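Local coordinates for protein DyP (Bjerkandera adusta, PDB 3VXJ) that probably acts as a haem b peroxidase of the DyP family, oxidising dyes and phenolic compounds at the expense of hydrogen peroxide, at residues D340-S345 / Q350-L355; N231-A236 / E412-P417. One frame throughout, in Å; residues are numbered along the deposited sequence.

Interaction 1 (D340-S345 / Q350-L355). With HEM (protoporphyrin IX containing Fe), chain B.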
ATOM      1  N   ASP A 340      -7.317  -3.335 -25.885  1.00 27.96           N
ATOM      2  CA  ASP A 340      -7.153  -2.271 -26.873  1.00 28.89           C
ATOM      3  C   ASP A 340      -8.463  -1.527 -27.124  1.00 28.97           C
ATOM      4  O   ASP A 340      -8.466  -0.301 -27.265  1.00 28.93           O
ATOM      5  CB  ASP A 340      -6.595  -2.837 -28.185  1.00 30.33           C
ATOM      6  CG  ASP A 340      -5.258  -3.542 -28.000  1.00 31.54           C
ATOM      7  OD1 ASP A 340      -4.372  -2.988 -27.310  1.00 33.72           O
ATOM      8  OD2 ASP A 340      -5.093  -4.649 -28.556  1.00 34.82           O
ATOM      9  N   ALA A 341      -9.565  -2.276 -27.146  1.00 29.10           N
ATOM     10  CA  ALA A 341     -10.902  -1.716 -27.357  1.00 29.23           C
ATOM     11  C   ALA A 341     -11.368  -0.878 -26.170  1.00 27.90           C
ATOM     12  O   ALA A 341     -12.076   0.116 -26.343  1.00 28.21           O
ATOM     13  CB  ALA A 341     -11.902  -2.828 -27.649  1.00 30.08           C
ATOM     14  N   GLU A 342     -10.972  -1.285 -24.965  1.00 26.45           N
ATOM     15  CA  GLU A 342     -11.247  -0.513 -23.759  1.00 25.13           C
ATOM     16  C   GLU A 342     -10.522   0.823 -23.769  1.00 24.22           C
ATOM     17  O   GLU A 342     -11.111   1.848 -23.447  1.00 23.93           O
ATOM     18  CB  GLU A 342     -10.832  -1.288 -22.517  1.00 24.25           C
ATOM     19  CG  GLU A 342     -11.975  -1.755 -21.663  1.00 23.14           C
ATOM     20  CD  GLU A 342     -11.487  -2.430 -20.408  1.00 20.65           C
ATOM     21  OE1 GLU A 342     -11.852  -1.959 -19.313  1.00 20.04           O
ATOM     22  OE2 GLU A 342     -10.725  -3.416 -20.523  1.00 19.12           O
ATOM     23  N   LEU A 343      -9.241   0.798 -24.133  1.00 24.27           N
ATOM     24  CA  LEU A 343      -8.438   2.017 -24.187  1.00 24.34           C
ATOM     25  C   LEU A 343      -8.971   2.974 -25.250  1.00 25.10           C
ATOM     26  O   LEU A 343      -9.070   4.178 -25.015  1.00 25.34           O
ATOM     27  CB  LEU A 343      -6.960   1.693 -24.433  1.00 24.22           C
ATOM     28  CG  LEU A 343      -6.183   1.053 -23.278  1.00 23.88           C
ATOM     29  CD1 LEU A 343      -4.843   0.500 -23.753  1.00 24.95           C
ATOM     30  CD2 LEU A 343      -5.989   2.035 -22.127  1.00 22.93           C
ATOM     31  N   ALA A 344      -9.341   2.422 -26.404  1.00 25.88           N
ATOM     32  CA  ALA A 344      -9.908   3.209 -27.498  1.00 26.57           C
ATOM     33  C   ALA A 344     -11.206   3.907 -27.091  1.00 26.47           C
ATOM     34  O   ALA A 344     -11.445   5.059 -27.467  1.00 27.01           O
ATOM     35  CB  ALA A 344     -10.133   2.331 -28.721  1.00 27.68           C
ATOM     36  N   SER A 345     -12.034   3.209 -26.316  1.00 25.66           N
ATOM     37  CA  SER A 345     -13.322   3.744 -25.877  1.00 25.22           C
ATOM     38  C   SER A 345     -13.158   4.801 -24.791  1.00 23.72           C
ATOM     39  O   SER A 345     -14.003   5.688 -24.651  1.00 23.91           O
ATOM     40  CB  SER A 345     -14.224   2.619 -25.368  1.00 25.67           C
ATOM     41  OG  SER A 345     -13.757   2.121 -24.129  1.00 24.46           O
ATOM     42  N   GLN A 350     -14.096  -3.549 -17.336  1.00 17.30           N
ATOM     43  CA  GLN A 350     -13.759  -4.676 -16.475  1.00 16.88           C
ATOM     44  C   GLN A 350     -13.263  -4.179 -15.128  1.00 15.21           C
ATOM     45  O   GLN A 350     -12.697  -3.096 -15.035  1.00 15.43           O
ATOM     46  CB  GLN A 350     -12.696  -5.567 -17.125  1.00 17.49           C
ATOM     47  CG  GLN A 350     -13.031  -5.983 -18.555  1.00 19.98           C
ATOM     48  CD  GLN A 350     -12.074  -7.006 -19.123  1.00 24.00           C
ATOM     49  OE1 GLN A 350     -11.182  -6.671 -19.907  1.00 26.96           O
ATOM     50  NE2 GLN A 350     -12.254  -8.262 -18.735  1.00 25.19           N
ATOM     51  N   ASP A 351     -13.496  -4.982 -14.095  1.00 14.48           N
ATOM     52  CA  ASP A 351     -13.057  -4.699 -12.742  1.00 13.37           C
ATOM     53  C   ASP A 351     -11.578  -5.041 -12.597  1.00 12.25           C
ATOM     54  O   ASP A 351     -11.176  -6.191 -12.722  1.00 12.93           O
ATOM     55  CB  ASP A 351     -13.913  -5.511 -11.753  1.00 13.61           C
ATOM     56  CG  ASP A 351     -13.583  -5.221 -10.297  1.00 13.71           C
ATOM     57  OD1 ASP A 351     -12.986  -4.170 -10.012  1.00 13.60           O
ATOM     58  OD2 ASP A 351     -13.930  -6.062  -9.434  1.00 16.65           O
ATOM     59  N   ARG A 352     -10.776  -4.013 -12.352  1.00 10.95           N
ATOM     60  CA  ARG A 352      -9.351  -4.158 -12.091  1.00 10.63           C
ATOM     61  C   ARG A 352      -8.935  -3.080 -11.098  1.00  9.53           C
ATOM     62  O   ARG A 352      -9.616  -2.061 -10.944  1.00  9.70           O
ATOM     63  CB  ARG A 352      -8.525  -4.041 -13.378  1.00 10.63           C
ATOM     64  CG  ARG A 352      -8.645  -2.687 -14.080  1.00 10.33           C
ATOM     65  CD  ARG A 352      -7.821  -2.641 -15.360  1.00 10.51           C
ATOM     66  NE  ARG A 352      -8.270  -3.612 -16.360  1.00 11.72           N
ATOM     67  CZ  ARG A 352      -9.245  -3.404 -17.248  1.00 12.72           C
ATOM     68  NH1 ARG A 352      -9.926  -2.265 -17.274  1.00 12.67           N
ATOM     69  NH2 ARG A 352      -9.558  -4.354 -18.114  1.00 14.33           N
ATOM     70  N   GLY A 353      -7.806  -3.275 -10.431  1.00  9.09           N
ATOM     71  CA  GLY A 353      -7.358  -2.274  -9.477  1.00  9.01           C
ATOM     72  C   GLY A 353      -6.191  -2.725  -8.635  1.00  8.35           C
ATOM     73  O   GLY A 353      -5.298  -3.428  -9.120  1.00  8.21           O
ATOM     74  N   LEU A 354      -6.203  -2.324  -7.371  1.00  7.91           N
ATOM     75  CA  LEU A 354      -5.102  -2.565  -6.459  1.00  7.70           C
ATOM     76  C   LEU A 354      -5.654  -3.041  -5.137  1.00  7.65           C
ATOM     77  O   LEU A 354      -6.563  -2.433  -4.573  1.00  8.01           O
ATOM     78  CB  LEU A 354      -4.265  -1.288  -6.246  1.00  7.67           C
ATOM     79  CG  LEU A 354      -2.916  -1.440  -5.516  1.00  7.43           C
ATOM     80  CD1 LEU A 354      -1.915  -2.256  -6.350  1.00  8.69           C
ATOM     81  CD2 LEU A 354      -2.320  -0.064  -5.162  1.00  7.71           C
ATOM     82  N   LEU A 355      -5.109  -4.152  -4.671  1.00  7.82           N
ATOM     83  CA  LEU A 355      -5.317  -4.599  -3.298  1.00  7.75           C
ATOM     84  C   LEU A 355      -4.168  -4.018  -2.485  1.00  7.24           C
ATOM     85  O   LEU A 355      -3.051  -4.542  -2.493  1.00  8.15           O
ATOM     86  CB  LEU A 355      -5.380  -6.129  -3.223  1.00  8.02           C
ATOM     87  CG  LEU A 355      -6.420  -6.745  -4.163  1.00  8.53           C
ATOM     88  CD1 LEU A 355      -6.455  -8.259  -4.061  1.00  9.01           C
ATOM     89  CD2 LEU A 355      -7.811  -6.175  -3.925  1.00  9.80           C
TER
HETATM   90  CHA HEM B 501       4.553   4.954  -4.014  1.00  6.30           C
HETATM   91  CHB HEM B 501       0.933   3.676  -6.950  1.00  7.50           C
HETATM   92  CHC HEM B 501      -2.251   4.273  -3.360  1.00  5.94           C
HETATM   93  CHD HEM B 501       1.355   5.522  -0.391  1.00  5.99           C
HETATM   94  C1A HEM B 501       3.849   4.591  -5.127  1.00  6.15           C
HETATM   95  C2A HEM B 501       4.409   4.386  -6.444  1.00  6.49           C
HETATM   96  C3A HEM B 501       3.396   4.041  -7.260  1.00  6.45           C
HETATM   97  C4A HEM B 501       2.185   3.990  -6.473  1.00  6.57           C
HETATM   98  CMA HEM B 501       3.474   3.714  -8.763  1.00  8.98           C
HETATM   99  CAA HEM B 501       5.892   4.612  -6.815  1.00  6.84           C
HETATM  100  CBA HEM B 501       6.805   3.398  -6.625  1.00  7.98           C
HETATM  101  CGA HEM B 501       7.106   3.075  -5.180  1.00 10.20           C
HETATM  102  O1A HEM B 501       7.846   3.823  -4.505  1.00 12.11           O
HETATM  103  O2A HEM B 501       6.613   2.016  -4.702  1.00 13.52           O
HETATM  104  C1B HEM B 501      -0.247   3.710  -6.236  1.00  6.15           C
HETATM  105  C2B HEM B 501      -1.559   3.385  -6.753  1.00  6.44           C
HETATM  106  C3B HEM B 501      -2.446   3.546  -5.753  1.00  7.24           C
HETATM  107  C4B HEM B 501      -1.705   3.964  -4.581  1.00  5.70           C
HETATM  108  CMB HEM B 501      -1.830   2.957  -8.212  1.00  7.69           C
HETATM  109  CAB HEM B 501      -3.971   3.312  -5.771  1.00  7.43           C
HETATM  110  CBB HEM B 501      -4.553   2.488  -6.645  1.00  8.01           C
HETATM  111  C1C HEM B 501      -1.555   4.708  -2.261  1.00  5.46           C
HETATM  112  C2C HEM B 501      -2.134   5.094  -0.989  1.00  6.18           C
HETATM  113  C3C HEM B 501      -1.135   5.456  -0.169  1.00  6.54           C
HETATM  114  C4C HEM B 501       0.101   5.298  -0.904  1.00  5.79           C
HETATM  115  CMC HEM B 501      -3.643   5.062  -0.681  1.00  9.08           C
HETATM  116  CAC HEM B 501      -1.206   5.941   1.304  1.00  7.40           C
HETATM  117  CBC HEM B 501      -2.198   6.728   1.740  1.00  8.40           C
HETATM  118  C1D HEM B 501       2.536   5.415  -1.079  1.00  5.27           C
HETATM  119  C2D HEM B 501       3.833   5.557  -0.465  1.00  6.39           C
HETATM  120  C3D HEM B 501       4.816   5.396  -1.582  1.00  6.33           C
HETATM  121  C4D HEM B 501       4.029   5.161  -2.767  1.00  6.08           C
HETATM  122  CMD HEM B 501       4.196   5.837   1.002  1.00  7.64           C
HETATM  123  CAD HEM B 501       6.340   5.495  -1.424  1.00  6.82           C
HETATM  124  CBD HEM B 501       6.704   6.977  -1.428  1.00  7.41           C
HETATM  125  CGD HEM B 501       8.181   7.186  -1.231  1.00  7.06           C
HETATM  126  O1D HEM B 501       8.783   7.924  -2.057  1.00  7.67           O
HETATM  127  O2D HEM B 501       8.756   6.635  -0.266  1.00  8.12           O
HETATM  128  NA  HEM B 501       2.497   4.365  -5.191  1.00  6.34           N
HETATM  129  NB  HEM B 501      -0.370   4.096  -4.906  1.00  6.47           N
HETATM  130  NC  HEM B 501      -0.193   4.883  -2.179  1.00  5.63           N
HETATM  131  ND  HEM B 501       2.682   5.149  -2.439  1.00  6.25           N
HETATM  132 FE   HEM B 501       1.138   4.689  -3.699  1.00  7.00          FE
HETATM  133  O   HOH W   1       1.453   2.776  -3.238  1.00 13.20           O

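Interaction 2 (N231-A236 / E412-P417)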
ATOM      1  N   ASN A 231      -5.862   7.041 -18.937  1.00 10.98           N
ATOM      2  CA  ASN A 231      -5.145   7.164 -20.199  1.00 12.24           C
ATOM      3  C   ASN A 231      -5.733   8.289 -21.054  1.00 12.33           C
ATOM      4  O   ASN A 231      -5.004   9.152 -21.553  1.00 12.21           O
ATOM      5  CB  ASN A 231      -5.206   5.835 -20.958  1.00 13.14           C
ATOM      6  CG  ASN A 231      -4.383   5.844 -22.231  1.00 14.85           C
ATOM      7  OD1 ASN A 231      -3.155   5.907 -22.182  1.00 18.49           O
ATOM      8  ND2 ASN A 231      -5.057   5.760 -23.377  1.00 17.35           N
ATOM      9  N   ALA A 232      -7.054   8.297 -21.208  1.00 11.90           N
ATOM     10  CA  ALA A 232      -7.729   9.327 -21.995  1.00 11.90           C
ATOM     11  C   ALA A 232      -7.505  10.719 -21.418  1.00 11.68           C
ATOM     12  O   ALA A 232      -7.301  11.672 -22.176  1.00 11.96           O
ATOM     13  CB  ALA A 232      -9.218   9.017 -22.109  1.00 12.10           C
ATOM     14  N   TYR A 233      -7.525  10.835 -20.088  1.00 11.25           N
ATOM     15  CA  TYR A 233      -7.266  12.110 -19.430  1.00 11.42           C
ATOM     16  C   TYR A 233      -5.863  12.629 -19.745  1.00 11.46           C
ATOM     17  O   TYR A 233      -5.690  13.815 -20.015  1.00 11.33           O
ATOM     18  CB  TYR A 233      -7.456  12.015 -17.910  1.00 11.30           C
ATOM     19  CG  TYR A 233      -7.225  13.343 -17.225  1.00 12.39           C
ATOM     20  CD1 TYR A 233      -8.234  14.303 -17.163  1.00 13.76           C
ATOM     21  CD2 TYR A 233      -5.986  13.654 -16.665  1.00 13.01           C
ATOM     22  CE1 TYR A 233      -8.014  15.539 -16.547  1.00 14.03           C
ATOM     23  CE2 TYR A 233      -5.761  14.882 -16.054  1.00 14.13           C
ATOM     24  CZ  TYR A 233      -6.773  15.818 -15.995  1.00 14.40           C
ATOM     25  OH  TYR A 233      -6.536  17.030 -15.386  1.00 16.02           O
ATOM     26  N   THR A 234      -4.862  11.750 -19.706  1.00 10.95           N
ATOM     27  CA  THR A 234      -3.491  12.186 -19.982  1.00 10.97           C
ATOM     28  C   THR A 234      -3.303  12.570 -21.449  1.00 10.88           C
ATOM     29  O   THR A 234      -2.539  13.478 -21.754  1.00 11.00           O
ATOM     30  CB  THR A 234      -2.410  11.161 -19.555  1.00 10.84           C
ATOM     31  OG1 THR A 234      -2.514   9.987 -20.360  1.00 11.63           O
ATOM     32  CG2 THR A 234      -2.519  10.789 -18.063  1.00 11.77           C
ATOM     33  N   LEU A 235      -3.998  11.885 -22.353  1.00 11.64           N
ATOM     34  CA  LEU A 235      -3.970  12.265 -23.761  1.00 12.26           C
ATOM     35  C   LEU A 235      -4.651  13.615 -23.997  1.00 12.58           C
ATOM     36  O   LEU A 235      -4.115  14.460 -24.720  1.00 12.84           O
ATOM     37  CB  LEU A 235      -4.589  11.165 -24.629  1.00 12.45           C
ATOM     38  CG  LEU A 235      -3.710   9.915 -24.768  1.00 13.24           C
ATOM     39  CD1 LEU A 235      -4.547   8.739 -25.225  1.00 16.32           C
ATOM     40  CD2 LEU A 235      -2.569  10.181 -25.751  1.00 14.80           C
ATOM     41  N   ALA A 236      -5.812  13.829 -23.375  1.00 12.90           N
ATOM     42  CA  ALA A 236      -6.559  15.084 -23.527  1.00 13.71           C
ATOM     43  C   ALA A 236      -5.829  16.289 -22.939  1.00 13.86           C
ATOM     44  O   ALA A 236      -6.025  17.425 -23.384  1.00 14.84           O
ATOM     45  CB  ALA A 236      -7.943  14.953 -22.907  1.00 13.96           C
ATOM     46  N   GLU A 412      -0.835  26.854 -13.825  1.00 13.09           N
ATOM     47  CA  GLU A 412      -1.987  26.188 -14.409  1.00 13.73           C
ATOM     48  C   GLU A 412      -2.467  25.096 -13.461  1.00 13.59           C
ATOM     49  O   GLU A 412      -1.679  24.279 -12.979  1.00 13.08           O
ATOM     50  CB  GLU A 412      -1.649  25.601 -15.781  1.00 13.95           C
ATOM     51  CG  GLU A 412      -2.851  24.992 -16.503  1.00 15.17           C
ATOM     52  CD  GLU A 412      -2.466  24.234 -17.758  1.00 17.54           C
ATOM     53  OE1 GLU A 412      -1.280  23.879 -17.908  1.00 17.19           O
ATOM     54  OE2 GLU A 412      -3.357  23.983 -18.598  1.00 21.05           O
ATOM     55  N   THR A 413      -3.764  25.092 -13.191  1.00 13.78           N
ATOM     56  CA  THR A 413      -4.340  24.041 -12.363  1.00 14.85           C
ATOM     57  C   THR A 413      -5.043  22.996 -13.216  1.00 14.45           C
ATOM     58  O   THR A 413      -5.607  23.292 -14.273  1.00 15.08           O
ATOM     59  CB  THR A 413      -5.307  24.600 -11.302  1.00 15.90           C
ATOM     60  OG1 THR A 413      -6.437  25.175 -11.948  1.00 18.77           O
ATOM     61  CG2 THR A 413      -4.619  25.655 -10.442  1.00 16.89           C
ATOM     62  N   PHE A 414      -4.981  21.761 -12.739  1.00 13.48           N
ATOM     63  CA  PHE A 414      -5.655  20.644 -13.369  1.00 13.83           C
ATOM     64  C   PHE A 414      -6.714  20.139 -12.393  1.00 13.86           C
ATOM     65  O   PHE A 414      -6.409  19.896 -11.220  1.00 13.87           O
ATOM     66  CB  PHE A 414      -4.643  19.531 -13.692  1.00 13.47           C
ATOM     67  CG  PHE A 414      -3.654  19.885 -14.780  1.00 12.98           C
ATOM     68  CD1 PHE A 414      -3.708  19.247 -16.018  1.00 15.47           C
ATOM     69  CD2 PHE A 414      -2.653  20.835 -14.560  1.00 12.90           C
ATOM     70  CE1 PHE A 414      -2.797  19.556 -17.023  1.00 16.60           C
ATOM     71  CE2 PHE A 414      -1.742  21.164 -15.570  1.00 13.94           C
ATOM     72  CZ  PHE A 414      -1.814  20.518 -16.799  1.00 14.87           C
ATOM     73  N   THR A 415      -7.950  20.002 -12.859  1.00 14.30           N
ATOM     74  CA  THR A 415      -8.995  19.369 -12.058  1.00 14.54           C
ATOM     75  C   THR A 415      -9.156  17.945 -12.577  1.00 14.13           C
ATOM     76  O   THR A 415      -9.583  17.712 -13.708  1.00 15.01           O
ATOM     77  CB  THR A 415     -10.313  20.168 -12.073  1.00 15.57           C
ATOM     78  OG1 THR A 415     -10.080  21.470 -11.518  1.00 18.23           O
ATOM     79  CG2 THR A 415     -11.384  19.466 -11.237  1.00 16.58           C
ATOM     80  N   VAL A 416      -8.782  16.993 -11.736  1.00 12.08           N
ATOM     81  CA  VAL A 416      -8.537  15.629 -12.181  1.00 12.18           C
ATOM     82  C   VAL A 416      -9.696  14.728 -11.739  1.00 12.11           C
ATOM     83  O   VAL A 416     -10.008  14.666 -10.551  1.00 12.31           O
ATOM     84  CB  VAL A 416      -7.188  15.126 -11.613  1.00 11.49           C
ATOM     85  CG1 VAL A 416      -6.872  13.729 -12.123  1.00 12.15           C
ATOM     86  CG2 VAL A 416      -6.056  16.093 -11.976  1.00 12.32           C
ATOM     87  N   PRO A 417     -10.350  14.035 -12.691  1.00 12.63           N
ATOM     88  CA  PRO A 417     -11.359  13.049 -12.282  1.00 12.82           C
ATOM     89  C   PRO A 417     -10.733  11.997 -11.368  1.00 12.28           C
ATOM     90  O   PRO A 417      -9.549  11.685 -11.514  1.00 12.26           O
ATOM     91  CB  PRO A 417     -11.764  12.388 -13.606  1.00 13.70           C
ATOM     92  CG  PRO A 417     -11.414  13.367 -14.659  1.00 13.96           C
ATOM     93  CD  PRO A 417     -10.187  14.078 -14.155  1.00 12.38           C
TER

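Interaction 1 (D340-S345 / Q350-L355)
The guanidinium of Arg352 meets the carboxylate of Glu342 end-on, NH1 and NH2 each taking one oxygen, with the two flat groups turned 42° apart. Glu342 OE1 sits at the guanidinium edge, in its plane, and the bond to it from Arg352 NH1 is 2.8 Å long and nearly straight at 174°. The second arm, Arg352 NH2 to Glu342 OE2, is equally short at 2.8 Å but more bent, its acceptor tilted from the guanidinium plane; here the carboxylate uses its syn lone pair. The two side chains come from opposite directions. Glu342 runs out straight beyond CG, whereas Arg352, though bent at chi3 (63°), still heads toward the helix along its whole length. Arg352 NE is held by Pro336 O, so the guanidinium is fixed on more than one side. Glu342 OE1 also accepts from Ala349 N and, weakly, from Gln350 N at 3.4 Å.

The salt bridge thus ties the short helix 340-345 to the chain at 350-352 that leads into strand 353-360, which belongs to the antiparallel sheet in the C-terminal half of the ferredoxin-like DyP fold. Further along that strand Leu354 reaches the haem, its CD2 3.7 Å from HEM C3B, while HEM FE carries a water.

An alanine in place of Glu342 would probably leave the buried Arg352 charge without its mate and the amide of Ala349 without an acceptor. On the helix itself, Ser345 OG turns back to donate to Glu342 O at 2.7 Å.

Interaction 2 (N231-A236 / E412-P417)
Tyr233 reaches from its helix across to the chain at 414-417, and its ring and hydroxyl make every contact between the two segments. Its CG stands anti to the backbone N (chi1 -178°), which carries the ring away from the helix backbone and brings the phenol end up against Phe414 and Val416. The hydroxyl arrives at the edge of the Phe414 ring, in the plane of that ring, with Tyr233 OH 3.6 Å from Phe414 CD1 and just as near its CB. The two aromatic side chains run obliquely to one another and their rings do not stack.

Val416 lies across the tyrosine at about a right angle. Its two methyls share the work: CG2 approaches Tyr233 OH to 3.6 Å, while CG1 stands 4.2 Å above one face of the ring, offset toward the rim. Pro417 comes in obliquely nearer the helix, where its CD packs against Tyr233 CE1 at 3.5 Å. The backbone carbonyl of Thr415 also passes the hydroxyl, Thr415 O lying 3.5 Å from Tyr233 OH, but no hydrogen bond joins the two segments. What holds them is therefore van der Waals packing around a single aromatic side chain.

The CB of Thr415 points away from the helix, and its OG1 is hydrogen-bonded to Thr401 OG1. That bond belongs to the two-stranded antiparallel hairpin of 401-403 and 413-415, whose backbone also pairs Phe414 with Val402. Val416 touches Met260 of helix 249-261 as well, and the same helix receives Thr234 and Leu235, so helix 227-236, helix 249-261 and the chain just after strand 413-415 pack against one another.

Overall arrangement
Interactions 1 and 2 lie about 17 Å apart, centre to centre, on the same side of the chain's centre, and they touch where Leu343 CD2 packs 4.0 Å from Asn231 ND2. Helix 227-236 links them: it supplies Tyr233 to interaction 2, while its Pro228 and Val227 pack on Glu342 and Arg352 of interaction 1. Their chemistry is unlike. Interaction 1 is a buried salt bridge between segments close in sequence, on the chain leading into a strand of the second four-stranded sheet that runs on to the haem. Interaction 2 is only partly buried, joins segments 176 residues apart by apolar packing, and involves a peripheral two-stranded hairpin.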